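Local atomic coordinates of nucleoprotein (Rift valley fever virus, PDB entry 3OV9), a protein that encapsidates the viral RNA genome by oligomerising along single-stranded RNA, forming the nucleocapsid that serves as template for transcription and replication. Residues 1-4 and 5-8; 191-194 and 195-199. All blocks are in the same frame, centred on the assembly; numbering follows the deposited sequence.

Interaction 1: residues 1-4 and 5-8; sequences MDNY and QELR
Asn3 is the N-cap of helix 4-13, and its side chain and carbonyl both reach into the first turn, where Glu6 and Leu7 meet them. The carboxamide swings over because CG stands anti to the backbone N (chi1 -165°), which carries OD1 to 3.0 Å from Glu6 N. This capping bond is fairly straight at the hydrogen, yet the donor sits above the plane of the amide, 59° out of it. Glu6 CB packs 3.5 Å from Asn3 CG, and the two side chains cross at about a right angle. The main-chain O of Asn3 takes Leu7 N at 3.0 Å, while Arg8 N closes the next turn on Tyr4 O at 3.0 Å. Beside these bonds Tyr4 and Leu7 run side by side in the same direction, ring atom CD2 of Tyr4 lying 4.0 Å from Leu7 CD1. A second subunit packs on this turn, its Glu40 against Tyr4 and its Lys43 against Leu7, and Gln5 OE1 accepts from Ile209 N of that subunit. The cap thus satisfies an amide of the first turn that has no preceding helical carbonyl, in a helix belonging to the region essential for oligomerisation.

Interaction 2: residues 191-194 and 195-199; sequences EVAA and TFTQP
Thr195 turns back on Val192 through both its backbone N and its hydroxyl. OG1 occupies the position between its own N and carbonyl carbon (chi1 73°) and donates to Val192 O at 2.6 Å, in the carbonyl plane; the amide N reaches the same oxygen at 3.0 Å from above that plane. Its methyl, CG2, rests 3.6 Å from Glu191 O. Phe196 follows, with its N bonded to Ala193 O at 3.2 Å. A chi1 of 67° folds its ring back over the preceding turn, where Ala193 CA makes a CH-pi contact 3.7 Å from the ring centroid, over one face. Val192 CG1 and Ala193 CB add apolar contacts to CE2 and CZ of this ring, which also packs on Leu173 and Ser177 of helix 159-180 and on Tyr241 of helix 232-243. At Thr197 both N and OG1 donate to Ala193 O, so three donors share that one carbonyl. Gln198 N has no direct bond to the turn before, and a water bridges it to Ala194 O, accepting from the amide at 3.0 Å. Pro199 has no amide hydrogen to offer. Such i+3 bonds, a water insertion and a proline directly after the water-bridged residue are typical of a kinked helix, here 189-204, at a place where Thr195 probably contacts RNA.

Both interactions are local turns of a helix, but they serve different places in the fold. Interaction 1 starts a helix at the protein surface, far out on the N-terminal arm, and its neighbours across the interface, mostly polar or charged, belong to a second subunit; interaction 2 lies partly buried in the middle of helix 189-204, packs against helices of its own chain and touches no other. The centres of interactions 1 and 2 are about 44 Å apart, and the two share no element. In residues 1-8 a side-chain carbonyl accepts a backbone N-H, as befits a helix start, whereas in 191-199 threonine hydroxyls donate to backbone carbonyls and a water bridges the break in the turn. One thus belongs to assembly between subunits, the other to the body that probably carries the RNA site.

Interaction 1: residues 1-4 and 5-8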
ATOM      1  N   MET A   1     -57.790   9.471 -11.718  1.00 32.97           N
ATOM      2  CA  MET A   1     -56.673   9.043 -12.611  1.00 32.70           C
ATOM      3  C   MET A   1     -55.530   8.420 -11.805  1.00 32.51           C
ATOM      4  O   MET A   1     -55.706   8.065 -10.633  1.00 32.81           O
ATOM      5  CB  MET A   1     -56.175  10.229 -13.442  1.00 32.86           C
ATOM      6  N   ASP A   2     -54.366   8.281 -12.438  1.00 31.90           N
ATOM      7  CA  ASP A   2     -53.178   7.744 -11.777  1.00 31.20           C
ATOM      8  C   ASP A   2     -52.550   8.788 -10.850  1.00 30.24           C
ATOM      9  O   ASP A   2     -51.477   9.330 -11.135  1.00 30.25           O
ATOM     10  CB  ASP A   2     -52.158   7.248 -12.811  1.00 31.57           C
ATOM     11  CG  ASP A   2     -52.649   6.039 -13.598  1.00 32.28           C
ATOM     12  OD1 ASP A   2     -51.916   5.596 -14.511  1.00 33.60           O
ATOM     13  OD2 ASP A   2     -53.755   5.528 -13.316  1.00 33.47           O
ATOM     14  N   ASN A   3     -53.232   9.066  -9.741  1.00 29.07           N
ATOM     15  CA  ASN A   3     -52.761  10.031  -8.752  1.00 27.77           C
ATOM     16  C   ASN A   3     -51.839   9.348  -7.742  1.00 26.74           C
ATOM     17  O   ASN A   3     -52.296   8.810  -6.731  1.00 26.54           O
ATOM     18  CB  ASN A   3     -53.945  10.705  -8.049  1.00 27.94           C
ATOM     19  CG  ASN A   3     -53.548  11.966  -7.285  1.00 28.47           C
ATOM     20  OD1 ASN A   3     -52.431  12.087  -6.778  1.00 28.58           O
ATOM     21  ND2 ASN A   3     -54.480  12.909  -7.190  1.00 28.97           N
ATOM     22  N   TYR A   4     -50.540   9.383  -8.030  1.00 25.44           N
ATOM     23  CA  TYR A   4     -49.541   8.699  -7.207  1.00 24.40           C
ATOM     24  C   TYR A   4     -49.356   9.341  -5.837  1.00 23.72           C
ATOM     25  O   TYR A   4     -49.035   8.651  -4.865  1.00 23.31           O
ATOM     26  CB  TYR A   4     -48.205   8.598  -7.949  1.00 24.41           C
ATOM     27  CG  TYR A   4     -48.321   7.878  -9.271  1.00 24.51           C
ATOM     28  CD1 TYR A   4     -48.123   8.555 -10.475  1.00 24.78           C
ATOM     29  CD2 TYR A   4     -48.656   6.523  -9.324  1.00 24.72           C
ATOM     30  CE1 TYR A   4     -48.238   7.898 -11.697  1.00 25.12           C
ATOM     31  CE2 TYR A   4     -48.776   5.857 -10.541  1.00 25.42           C
ATOM     32  CZ  TYR A   4     -48.565   6.550 -11.720  1.00 25.59           C
ATOM     33  OH  TYR A   4     -48.681   5.897 -12.924  1.00 26.22           O
ATOM     34  N   GLN A   5     -49.564  10.653  -5.762  1.00 22.94           N
ATOM     35  CA  GLN A   5     -49.525  11.362  -4.486  1.00 22.42           C
ATOM     36  C   GLN A   5     -50.656  10.880  -3.584  1.00 22.12           C
ATOM     37  O   GLN A   5     -50.435  10.605  -2.405  1.00 21.83           O
ATOM     38  CB  GLN A   5     -49.588  12.878  -4.689  1.00 22.48           C
ATOM     39  CG  GLN A   5     -48.341  13.453  -5.353  1.00 22.63           C
ATOM     40  CD  GLN A   5     -48.374  14.963  -5.473  1.00 23.22           C
ATOM     41  OE1 GLN A   5     -47.522  15.656  -4.923  1.00 22.23           O
ATOM     42  NE2 GLN A   5     -49.363  15.483  -6.195  1.00 24.46           N
ATOM     43  N   GLU A   6     -51.856  10.752  -4.154  1.00 21.70           N
ATOM     44  CA  GLU A   6     -53.018  10.243  -3.424  1.00 21.70           C
ATOM     45  C   GLU A   6     -52.801   8.810  -2.941  1.00 20.92           C
ATOM     46  O   GLU A   6     -53.137   8.478  -1.802  1.00 21.05           O
ATOM     47  CB  GLU A   6     -54.289  10.327  -4.280  1.00 22.09           C
ATOM     48  CG  GLU A   6     -55.562   9.882  -3.554  1.00 24.24           C
ATOM     49  CD  GLU A   6     -56.763   9.724  -4.477  1.00 26.62           C
ATOM     50  OE1 GLU A   6     -56.581   9.362  -5.661  1.00 28.24           O
ATOM     51  OE2 GLU A   6     -57.897   9.952  -4.006  1.00 27.93           O
ATOM     52  N   LEU A   7     -52.239   7.970  -3.807  1.00 20.35           N
ATOM     53  CA  LEU A   7     -51.955   6.577  -3.461  1.00 19.71           C
ATOM     54  C   LEU A   7     -50.959   6.486  -2.309  1.00 19.23           C
ATOM     55  O   LEU A   7     -51.086   5.630  -1.435  1.00 18.76           O
ATOM     56  CB  LEU A   7     -51.440   5.807  -4.681  1.00 19.89           C
ATOM     57  CG  LEU A   7     -52.471   5.517  -5.779  1.00 20.17           C
ATOM     58  CD1 LEU A   7     -51.792   5.332  -7.121  1.00 20.77           C
ATOM     59  CD2 LEU A   7     -53.342   4.305  -5.434  1.00 20.53           C
ATOM     60  N   ARG A   8     -49.982   7.390  -2.313  1.00 18.62           N
ATOM     61  CA  ARG A   8     -48.956   7.445  -1.277  1.00 18.44           C
ATOM     62  C   ARG A   8     -49.514   7.883   0.080  1.00 17.89           C
ATOM     63  O   ARG A   8     -49.141   7.326   1.117  1.00 17.45           O
ATOM     64  CB  ARG A   8     -47.841   8.387  -1.720  1.00 18.75           C
ATOM     65  CG  ARG A   8     -46.492   8.056  -1.167  1.00 21.11           C
ATOM     66  CD  ARG A   8     -46.082   9.016  -0.083  1.00 24.38           C
ATOM     67  NE  ARG A   8     -44.713   9.476  -0.304  1.00 26.30           N
ATOM     68  CZ  ARG A   8     -43.907   9.926   0.646  1.00 26.90           C
ATOM     69  NH1 ARG A   8     -44.325   9.961   1.900  1.00 28.69           N
ATOM     70  NH2 ARG A   8     -42.680  10.327   0.342  1.00 26.79           N
TER

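Interaction 2: residues 191-194 and 195-199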
ATOM      1  N   GLU A 191     -15.107  -3.017  18.375  1.00 36.66           N
ATOM      2  CA  GLU A 191     -14.844  -3.423  16.993  1.00 35.98           C
ATOM      3  C   GLU A 191     -14.818  -4.949  16.849  1.00 35.28           C
ATOM      4  O   GLU A 191     -15.282  -5.490  15.843  1.00 35.20           O
ATOM      5  CB  GLU A 191     -13.547  -2.793  16.473  1.00 36.15           C
ATOM      6  CG  GLU A 191     -13.675  -1.301  16.157  1.00 36.72           C
ATOM      7  CD  GLU A 191     -12.363  -0.650  15.739  1.00 37.57           C
ATOM      8  OE1 GLU A 191     -11.297  -1.038  16.261  1.00 37.56           O
ATOM      9  OE2 GLU A 191     -12.404   0.268  14.890  1.00 38.16           O
ATOM     10  N   VAL A 192     -14.283  -5.630  17.860  1.00 34.38           N
ATOM     11  CA  VAL A 192     -14.294  -7.094  17.906  1.00 33.49           C
ATOM     12  C   VAL A 192     -15.720  -7.598  18.151  1.00 32.91           C
ATOM     13  O   VAL A 192     -16.153  -8.577  17.538  1.00 32.71           O
ATOM     14  CB  VAL A 192     -13.313  -7.652  18.977  1.00 33.54           C
ATOM     15  CG1 VAL A 192     -13.409  -9.173  19.075  1.00 33.40           C
ATOM     16  CG2 VAL A 192     -11.878  -7.238  18.661  1.00 33.53           C
ATOM     17  N   ALA A 193     -16.444  -6.909  19.034  1.00 32.07           N
ATOM     18  CA  ALA A 193     -17.841  -7.235  19.335  1.00 31.34           C
ATOM     19  C   ALA A 193     -18.732  -7.174  18.098  1.00 30.83           C
ATOM     20  O   ALA A 193     -19.663  -7.967  17.961  1.00 30.78           O
ATOM     21  CB  ALA A 193     -18.384  -6.326  20.427  1.00 31.37           C
ATOM     22  N   ALA A 194     -18.430  -6.242  17.196  1.00 30.15           N
ATOM     23  CA  ALA A 194     -19.177  -6.085  15.951  1.00 29.49           C
ATOM     24  C   ALA A 194     -19.084  -7.320  15.051  1.00 28.96           C
ATOM     25  O   ALA A 194     -19.926  -7.514  14.174  1.00 29.11           O
ATOM     26  CB  ALA A 194     -18.712  -4.839  15.203  1.00 29.52           C
ATOM     27  N   THR A 195     -18.065  -8.149  15.279  1.00 28.21           N
ATOM     28  CA  THR A 195     -17.849  -9.357  14.478  1.00 27.52           C
ATOM     29  C   THR A 195     -18.553 -10.598  15.036  1.00 26.85           C
ATOM     30  O   THR A 195     -18.752 -11.573  14.307  1.00 27.07           O
ATOM     31  CB  THR A 195     -16.339  -9.680  14.272  1.00 27.61           C
ATOM     32  OG1 THR A 195     -15.772 -10.187  15.487  1.00 27.88           O
ATOM     33  CG2 THR A 195     -15.567  -8.447  13.812  1.00 27.78           C
ATOM     34  N   PHE A 196     -18.932 -10.568  16.315  1.00 25.84           N
ATOM     35  CA  PHE A 196     -19.567 -11.740  16.924  1.00 24.85           C
ATOM     36  C   PHE A 196     -21.007 -11.568  17.421  1.00 24.35           C
ATOM     37  O   PHE A 196     -21.689 -12.565  17.655  1.00 24.16           O
ATOM     38  CB  PHE A 196     -18.673 -12.382  18.006  1.00 24.73           C
ATOM     39  CG  PHE A 196     -18.448 -11.528  19.235  1.00 24.55           C
ATOM     40  CD1 PHE A 196     -19.502 -11.189  20.084  1.00 24.07           C
ATOM     41  CD2 PHE A 196     -17.162 -11.116  19.577  1.00 24.56           C
ATOM     42  CE1 PHE A 196     -19.286 -10.423  21.231  1.00 24.07           C
ATOM     43  CE2 PHE A 196     -16.932 -10.352  20.724  1.00 24.28           C
ATOM     44  CZ  PHE A 196     -17.997 -10.005  21.552  1.00 24.48           C
ATOM     45  N   THR A 197     -21.472 -10.329  17.567  1.00 23.69           N
ATOM     46  CA  THR A 197     -22.801 -10.075  18.147  1.00 23.20           C
ATOM     47  C   THR A 197     -23.975 -10.493  17.252  1.00 22.63           C
ATOM     48  O   THR A 197     -25.011 -10.929  17.757  1.00 22.37           O
ATOM     49  CB  THR A 197     -22.989  -8.604  18.591  1.00 23.35           C
ATOM     50  OG1 THR A 197     -22.618  -7.727  17.523  1.00 24.01           O
ATOM     51  CG2 THR A 197     -22.147  -8.295  19.826  1.00 23.56           C
ATOM     52  N   GLN A 198     -23.811 -10.366  15.935  1.00 22.03           N
ATOM     53  CA  GLN A 198     -24.874 -10.737  14.993  1.00 21.45           C
ATOM     54  C   GLN A 198     -25.208 -12.244  15.014  1.00 20.76           C
ATOM     55  O   GLN A 198     -26.375 -12.600  15.195  1.00 20.72           O
ATOM     56  CB  GLN A 198     -24.580 -10.228  13.574  1.00 21.64           C
ATOM     57  CG  GLN A 198     -25.797 -10.216  12.653  1.00 22.12           C
ATOM     58  CD  GLN A 198     -25.556  -9.473  11.346  1.00 22.70           C
ATOM     59  OE1 GLN A 198     -26.456  -8.816  10.823  1.00 23.04           O
ATOM     60  NE2 GLN A 198     -24.346  -9.586  10.807  1.00 22.43           N
ATOM     61  N   PRO A 199     -24.195 -13.127  14.851  1.00 20.18           N
ATOM     62  CA  PRO A 199     -24.495 -14.561  14.989  1.00 19.65           C
ATOM     63  C   PRO A 199     -24.887 -14.977  16.413  1.00 19.02           C
ATOM     64  O   PRO A 199     -25.665 -15.922  16.576  1.00 19.02           O
ATOM     65  CB  PRO A 199     -23.187 -15.248  14.561  1.00 19.78           C
ATOM     66  CG  PRO A 199     -22.140 -14.208  14.680  1.00 19.96           C
ATOM     67  CD  PRO A 199     -22.813 -12.908  14.381  1.00 20.19           C
TER
HETATM   68  O   HOH W   1     -21.463  -9.796  14.147  1.00 33.79           O